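Local coordinates for putative lipoprotein LppA (PDB 2V7S), which is of unknown function but is a putative, probably membrane-anchored lipoprotein of Mycobacterium tuberculosis, belonging to a family confined to pathogenic mycobacteria, at residues Gln45-Gln48 against Leu49-Met53; Thr69-Ile72 against Ile73-Val77; Asp163-Asn167 against Gly168-Arg172. One frame throughout, in Å; residues are numbered along the deposited sequence.

Contact 1. Residues Gln45-Gln48 against Leu49-Met53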
# COMPACT_ATOMS: atom_id res chain seq x y z
N GLN A 45 3.26 -2.93 -7.94
CA GLN A 45 4.03 -3.25 -6.77
C GLN A 45 3.45 -4.38 -5.92
O GLN A 45 4.19 -4.98 -5.17
CB GLN A 45 4.21 -2.00 -5.90
CG GLN A 45 5.06 -0.90 -6.53
CD GLN A 45 5.50 0.06 -5.46
OE1 GLN A 45 4.68 0.45 -4.61
NE2 GLN A 45 6.79 0.40 -5.43
N LYS A 46 2.13 -4.61 -5.98
CA LYS A 46 1.49 -5.76 -5.32
C LYS A 46 2.09 -7.03 -5.89
O LYS A 46 2.39 -7.98 -5.15
CB LYS A 46 -0.02 -5.81 -5.61
CG LYS A 46 -0.82 -4.58 -5.24
CD LYS A 46 -2.27 -4.65 -5.80
CE LYS A 46 -3.17 -3.68 -5.03
NZ LYS A 46 -4.50 -3.50 -5.67
N ILE A 47 2.25 -7.05 -7.21
CA ILE A 47 2.80 -8.21 -7.87
C ILE A 47 4.27 -8.36 -7.48
O ILE A 47 4.69 -9.44 -7.09
CB ILE A 47 2.64 -8.13 -9.40
CG1 ILE A 47 1.17 -8.14 -9.82
CG2 ILE A 47 3.40 -9.30 -10.06
CD1 ILE A 47 0.88 -7.41 -11.17
N GLN A 48 5.03 -7.28 -7.55
CA GLN A 48 6.44 -7.29 -7.16
C GLN A 48 6.67 -7.75 -5.71
O GLN A 48 7.65 -8.45 -5.42
CB GLN A 48 7.06 -5.90 -7.39
CG GLN A 48 7.16 -5.55 -8.88
CD GLN A 48 7.58 -4.11 -9.15
OE1 GLN A 48 7.79 -3.31 -8.24
NE2 GLN A 48 7.70 -3.78 -10.43
N LEU A 49 5.79 -7.34 -4.81
CA LEU A 49 5.88 -7.71 -3.39
C LEU A 49 5.81 -9.23 -3.26
O LEU A 49 6.67 -9.87 -2.65
CB LEU A 49 4.75 -7.08 -2.57
CG LEU A 49 4.74 -7.39 -1.06
CD1 LEU A 49 5.93 -6.75 -0.42
CD2 LEU A 49 3.50 -6.81 -0.41
N ILE A 50 4.77 -9.80 -3.84
CA ILE A 50 4.62 -11.25 -3.86
C ILE A 50 5.85 -11.93 -4.47
O ILE A 50 6.43 -12.83 -3.85
CB ILE A 50 3.32 -11.62 -4.59
CG1 ILE A 50 2.14 -11.17 -3.70
CG2 ILE A 50 3.27 -13.13 -4.93
CD1 ILE A 50 0.78 -11.21 -4.36
N ASP A 51 6.27 -11.48 -5.65
CA ASP A 51 7.39 -12.10 -6.36
C ASP A 51 8.67 -12.06 -5.54
O ASP A 51 9.44 -13.03 -5.49
CB ASP A 51 7.62 -11.47 -7.71
CG ASP A 51 6.64 -11.94 -8.78
OD1 ASP A 51 5.79 -12.84 -8.53
OD2 ASP A 51 6.72 -11.38 -9.87
N SER A 52 8.88 -10.95 -4.83
CA SER A 52 10.08 -10.83 -3.99
C SER A 52 10.09 -11.78 -2.78
O SER A 52 11.12 -11.95 -2.13
CB SER A 52 10.27 -9.38 -3.53
OG SER A 52 9.35 -9.09 -2.52
N MSE A 53 8.94 -12.38 -2.47
CA MSE A 53 8.80 -13.30 -1.30
C MSE A 53 8.85 -14.78 -1.70
O MSE A 53 8.91 -15.68 -0.82
CB MSE A 53 7.51 -13.01 -0.54
CG MSE A 53 7.59 -11.76 0.33
SE MSE A 53 5.85 -11.29 1.05
CE MSE A 53 5.66 -12.79 2.22

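Contact 2. Residues Thr69-Ile72 against Ile73-Val77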
# COMPACT_ATOMS: atom_id res chain seq x y z
N THR A 69 11.05 -26.86 15.64
CA THR A 69 11.87 -26.02 16.52
C THR A 69 11.26 -25.96 17.91
O THR A 69 11.97 -25.99 18.91
CB THR A 69 12.05 -24.60 15.94
OG1 THR A 69 12.97 -24.71 14.84
CG2 THR A 69 12.65 -23.62 16.99
N ALA A 70 9.93 -25.89 17.98
CA ALA A 70 9.26 -25.91 19.28
C ALA A 70 9.59 -27.20 20.03
O ALA A 70 9.84 -27.14 21.25
CB ALA A 70 7.71 -25.77 19.14
N ARG A 71 9.54 -28.34 19.31
CA ARG A 71 9.93 -29.66 19.86
C ARG A 71 11.37 -29.59 20.39
O ARG A 71 11.66 -30.02 21.50
CB ARG A 71 9.82 -30.76 18.79
CG ARG A 71 10.31 -32.20 19.25
CD ARG A 71 10.14 -33.30 18.14
NE ARG A 71 8.81 -33.22 17.50
CZ ARG A 71 8.58 -32.83 16.23
NH1 ARG A 71 9.60 -32.56 15.40
NH2 ARG A 71 7.33 -32.76 15.77
N ILE A 72 12.27 -29.05 19.58
CA ILE A 72 13.67 -28.96 19.99
C ILE A 72 13.81 -28.18 21.30
O ILE A 72 14.57 -28.61 22.21
CB ILE A 72 14.53 -28.32 18.88
CG1 ILE A 72 14.73 -29.34 17.75
CG2 ILE A 72 15.94 -27.86 19.41
CD1 ILE A 72 15.22 -28.70 16.45
N ILE A 73 13.14 -27.04 21.38
CA ILE A 73 13.21 -26.20 22.58
C ILE A 73 12.63 -26.97 23.79
O ILE A 73 13.23 -27.00 24.87
CB ILE A 73 12.44 -24.85 22.39
CG1 ILE A 73 13.21 -23.92 21.42
CG2 ILE A 73 12.24 -24.12 23.78
CD1 ILE A 73 12.35 -22.80 20.82
N ALA A 74 11.44 -27.53 23.60
CA ALA A 74 10.73 -28.23 24.67
C ALA A 74 11.58 -29.41 25.18
O ALA A 74 11.66 -29.62 26.39
CB ALA A 74 9.35 -28.70 24.15
N ASP A 75 12.20 -30.15 24.27
CA ASP A 75 13.07 -31.29 24.62
C ASP A 75 14.29 -30.85 25.42
O ASP A 75 14.59 -31.45 26.44
CB ASP A 75 13.52 -32.10 23.39
CG ASP A 75 12.48 -33.10 22.96
OD1 ASP A 75 11.66 -33.49 23.81
OD2 ASP A 75 12.46 -33.51 21.80
N ARG A 76 14.96 -29.81 24.98
CA ARG A 76 16.13 -29.24 25.64
C ARG A 76 15.71 -28.68 27.02
O ARG A 76 16.42 -28.83 28.01
CB ARG A 76 16.71 -28.11 24.75
CG ARG A 76 17.51 -28.57 23.47
CD ARG A 76 18.25 -27.38 22.88
NE ARG A 76 19.26 -26.99 23.87
CZ ARG A 76 19.86 -25.81 23.96
NH1 ARG A 76 20.75 -25.62 24.93
NH2 ARG A 76 19.59 -24.84 23.10
N VAL A 77 14.53 -28.06 27.08
CA VAL A 77 14.03 -27.52 28.35
C VAL A 77 13.79 -28.65 29.34
O VAL A 77 14.26 -28.60 30.48
CB VAL A 77 12.77 -26.62 28.20
CG1 VAL A 77 12.17 -26.31 29.57
CG2 VAL A 77 13.16 -25.32 27.50

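Contact 3. Residues Asp163-Asn167 against Gly168-Arg172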
# COMPACT_ATOMS: atom_id res chain seq x y z
N ASP A 163 9.75 -13.15 26.34
CA ASP A 163 9.36 -13.01 24.94
C ASP A 163 10.60 -12.49 24.18
O ASP A 163 11.29 -11.59 24.68
CB ASP A 163 8.18 -12.04 24.86
CG ASP A 163 7.56 -11.94 23.48
OD1 ASP A 163 8.11 -11.22 22.63
OD2 ASP A 163 6.49 -12.57 23.25
N VAL A 164 10.90 -13.09 23.03
CA VAL A 164 12.01 -12.64 22.19
C VAL A 164 11.55 -12.61 20.73
O VAL A 164 10.91 -13.59 20.22
CB VAL A 164 13.34 -13.44 22.46
CG1 VAL A 164 13.21 -14.92 22.15
CG2 VAL A 164 14.56 -12.83 21.67
N GLN A 165 11.80 -11.46 20.08
CA GLN A 165 11.32 -11.23 18.72
C GLN A 165 12.41 -10.65 17.84
O GLN A 165 13.40 -10.11 18.31
CB GLN A 165 10.17 -10.21 18.69
CG GLN A 165 9.04 -10.44 19.62
CD GLN A 165 8.11 -9.25 19.61
OE1 GLN A 165 8.22 -8.38 18.74
NE2 GLN A 165 7.18 -9.21 20.56
N GLY A 166 12.18 -10.74 16.53
CA GLY A 166 13.10 -10.17 15.57
C GLY A 166 12.91 -10.91 14.27
O GLY A 166 12.57 -12.10 14.27
N ASN A 167 13.12 -10.20 13.15
CA ASN A 167 13.11 -10.81 11.84
C ASN A 167 11.70 -11.34 11.54
O ASN A 167 11.51 -12.21 10.69
CB ASN A 167 14.18 -11.90 11.79
CG ASN A 167 14.55 -12.32 10.36
OD1 ASN A 167 14.53 -11.52 9.42
ND2 ASN A 167 14.96 -13.59 10.21
N GLY A 168 10.71 -10.75 12.19
CA GLY A 168 9.33 -11.21 12.01
C GLY A 168 8.94 -12.47 12.78
O GLY A 168 7.78 -12.91 12.68
N TYR A 169 9.86 -13.01 13.59
CA TYR A 169 9.54 -14.14 14.51
C TYR A 169 9.26 -13.66 15.92
O TYR A 169 9.69 -12.54 16.32
CB TYR A 169 10.66 -15.20 14.54
CG TYR A 169 10.89 -15.85 13.21
CD1 TYR A 169 11.59 -15.17 12.20
CD2 TYR A 169 10.42 -17.15 12.95
CE1 TYR A 169 11.83 -15.75 10.97
CE2 TYR A 169 10.63 -17.73 11.69
CZ TYR A 169 11.33 -17.00 10.72
OH TYR A 169 11.57 -17.53 9.49
N GLU A 170 8.53 -14.49 16.67
CA GLU A 170 8.28 -14.20 18.07
C GLU A 170 8.23 -15.53 18.82
O GLU A 170 7.49 -16.40 18.42
CB GLU A 170 6.99 -13.35 18.29
CG GLU A 170 6.67 -13.07 19.82
CD GLU A 170 5.39 -12.28 20.10
OE1 GLU A 170 4.62 -11.96 19.16
OE2 GLU A 170 5.12 -11.95 21.28
N PHE A 171 9.06 -15.67 19.86
CA PHE A 171 9.09 -16.88 20.69
C PHE A 171 8.66 -16.47 22.05
O PHE A 171 9.21 -15.53 22.60
CB PHE A 171 10.52 -17.45 20.78
CG PHE A 171 11.06 -17.98 19.46
CD1 PHE A 171 11.32 -17.12 18.39
CD2 PHE A 171 11.33 -19.34 19.30
CE1 PHE A 171 11.83 -17.63 17.18
CE2 PHE A 171 11.82 -19.83 18.09
CZ PHE A 171 12.07 -18.98 17.04
N ARG A 172 7.69 -17.19 22.64
CA ARG A 172 7.17 -16.77 23.94
C ARG A 172 6.96 -17.96 24.88
O ARG A 172 6.27 -18.93 24.54
CB ARG A 172 5.84 -16.04 23.79
CG ARG A 172 5.48 -15.26 25.06
CD ARG A 172 4.18 -14.50 24.90
NE ARG A 172 3.92 -13.69 26.08
CZ ARG A 172 2.82 -12.97 26.28
NH1 ARG A 172 2.70 -12.26 27.38
NH2 ARG A 172 1.84 -12.99 25.37

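Contact 1. Residues Gln45-Gln48 against Leu49-Met53
Ile47 lays its CG2 methyl alongside the carboxylate of Asp51 one helical turn later, 3.9 Å from OD2, the two side chains running side by side in the same direction. The first torsion of Ile47 (chi1 -64°) turns CG2 rather than CG1 toward the carbonyl side of its own residue, and so toward the following turn. Asp51 also answers through its backbone: its N donates to Ile47 O at 3.0 Å. The polar end of Asp51 has stronger partners beyond this turn, since OD1 forms a salt bridge with Arg54 and accepts a hydrogen bond from the backbone N of Gly199.

These residues form the last turns of helix 37-53, and their i to i+4 bonds continue with Leu49 N to Gln45 O, Ile50 N to Lys46 O, and Ser52 N to Gln48 O at 2.8 Å. Ile50 follows the carbonyl of Lys46 with its side chain as well, CG1 lying 3.5 Å from Lys46 O, and the Ile50 side chain also packs on Leu189 and Pro202. With OG set between its backbone N and carbonyl carbon (chi1 76°), the hydroxyl of Ser52 turns back to Leu49 O and donates to it, OG to O 2.8 Å. Leu49 and Ser52 both pack on Leu41 of the second subunit, and Gln45 O accepts a hydrogen bond from Gln45 NE2 of that subunit.

Contact 2. Residues Thr69-Ile72 against Ile73-Val77
Arg71 and Asp75 run side by side down one flank of the helix, yet they meet through carbon and not through charge: Arg71 CG lies 3.6 Å from Asp75 OD2, while Arg71 NE stays 5.6 Å from that oxygen. Asp75 OD1 instead accepts a hydrogen bond from the indole NE1 of Trp86, and the opposite charge of Arg71 may still stabilise the carboxylate at a distance. On the backbone, Asp75 N donates to Arg71 O at 2.8 Å.

These residues belong to the second half of helix 59-80, where regular i to i+4 bonds also satisfy the carbonyls of Thr69, Ala70 and Ile72; the bond from Arg76 N to Ile72 O measures 3.0 Å. Arg76 passes its CG 3.2 Å from that same Ile72 O, then bends at chi3 (66°) and carries its guanidinium to helix 128-143, where NH2 forms salt bridges with Glu140 and Glu141. On the side facing the sheet, Thr69 CG2 meets Ile73 CD1 at 3.9 Å, the two side chains crossing at a slant. Thr69 holds its hydroxyl beside its own backbone N (chi1 -74°), leaving CG2 for this apolar contact while OG1 shares a hydrogen bond with Tyr145 OH and has a weak one with Arg65 O.

Contact 3. Residues Asp163-Asn167 against Gly168-Arg172
Asp163 and Glu170 bring their carboxylates together at a slant, the planes 69° apart and Asp163 OD2 only 2.5 Å from Glu170 OE2; so close an approach suggests that one of the two acids is protonated. Gln165 lies alongside Glu170, pointing the same way, with CG 3.5 Å from Glu170 CG and the amide turned 48° from the carboxylate. Gln165 NE2 reaches back along its own strand to Asp163 OD1, a 3.0 Å hydrogen bond received on the syn side but tilted out of the carboxylate plane. On the other flank, the extended chain of Arg172 passes Asp163 OD2 with its CG and CD. The salt bridge from Asp163 OD2 to Arg172 NE is long, 4.0 Å, and the oxygen stands well out of the guanidinium plane; Asp161 is the stronger partner of Arg172.

The segments form a two-residue beta hairpin with a type I' turn, Asn167 and Gly168 at its corners, within the six-stranded antiparallel sheet. Val164 and Phe171 make a hydrogen-bonded pair, Phe171 N to Val164 O at 2.8 Å, as do Gly166 and Tyr169. Val164 and Phe171 point to the face opposite the acids; the two side chains cross at a slant, Val164 CG1 lying 3.9 Å from Phe171 CB, and Ala142 of helix 128-143 packs on both residues. At the turn, Asn167 runs alongside Tyr169, its ND2 3.9 Å from ring atom CE1 and its amide inclined 40° to the ring, whose edge takes Gly166 O. The amide is anchored by Tyr145 O and by Arg40 of the second subunit.

Contacts 2 and 3 meet directly: the ring of Phe171 packs on the side chains of helix 59-80, Phe171 CD2 lying 3.9 Å from Ile73 CD1 and Phe171 CE2 4.0 Å from Thr69 CG2, and this apolar junction seats the helix against the hairpin. Their centres are 16 Å apart. Contact 1 stands away from this core, its centre 34 Å from that of contact 2, with the chain's centre between them. From contact 3 it is separated by about 10 Å between nearest atoms, but both touch the second subunit. A glycerol, probably from the crystallisation liquor, lies about 5 Å from the Arg71 side chain of contact 2.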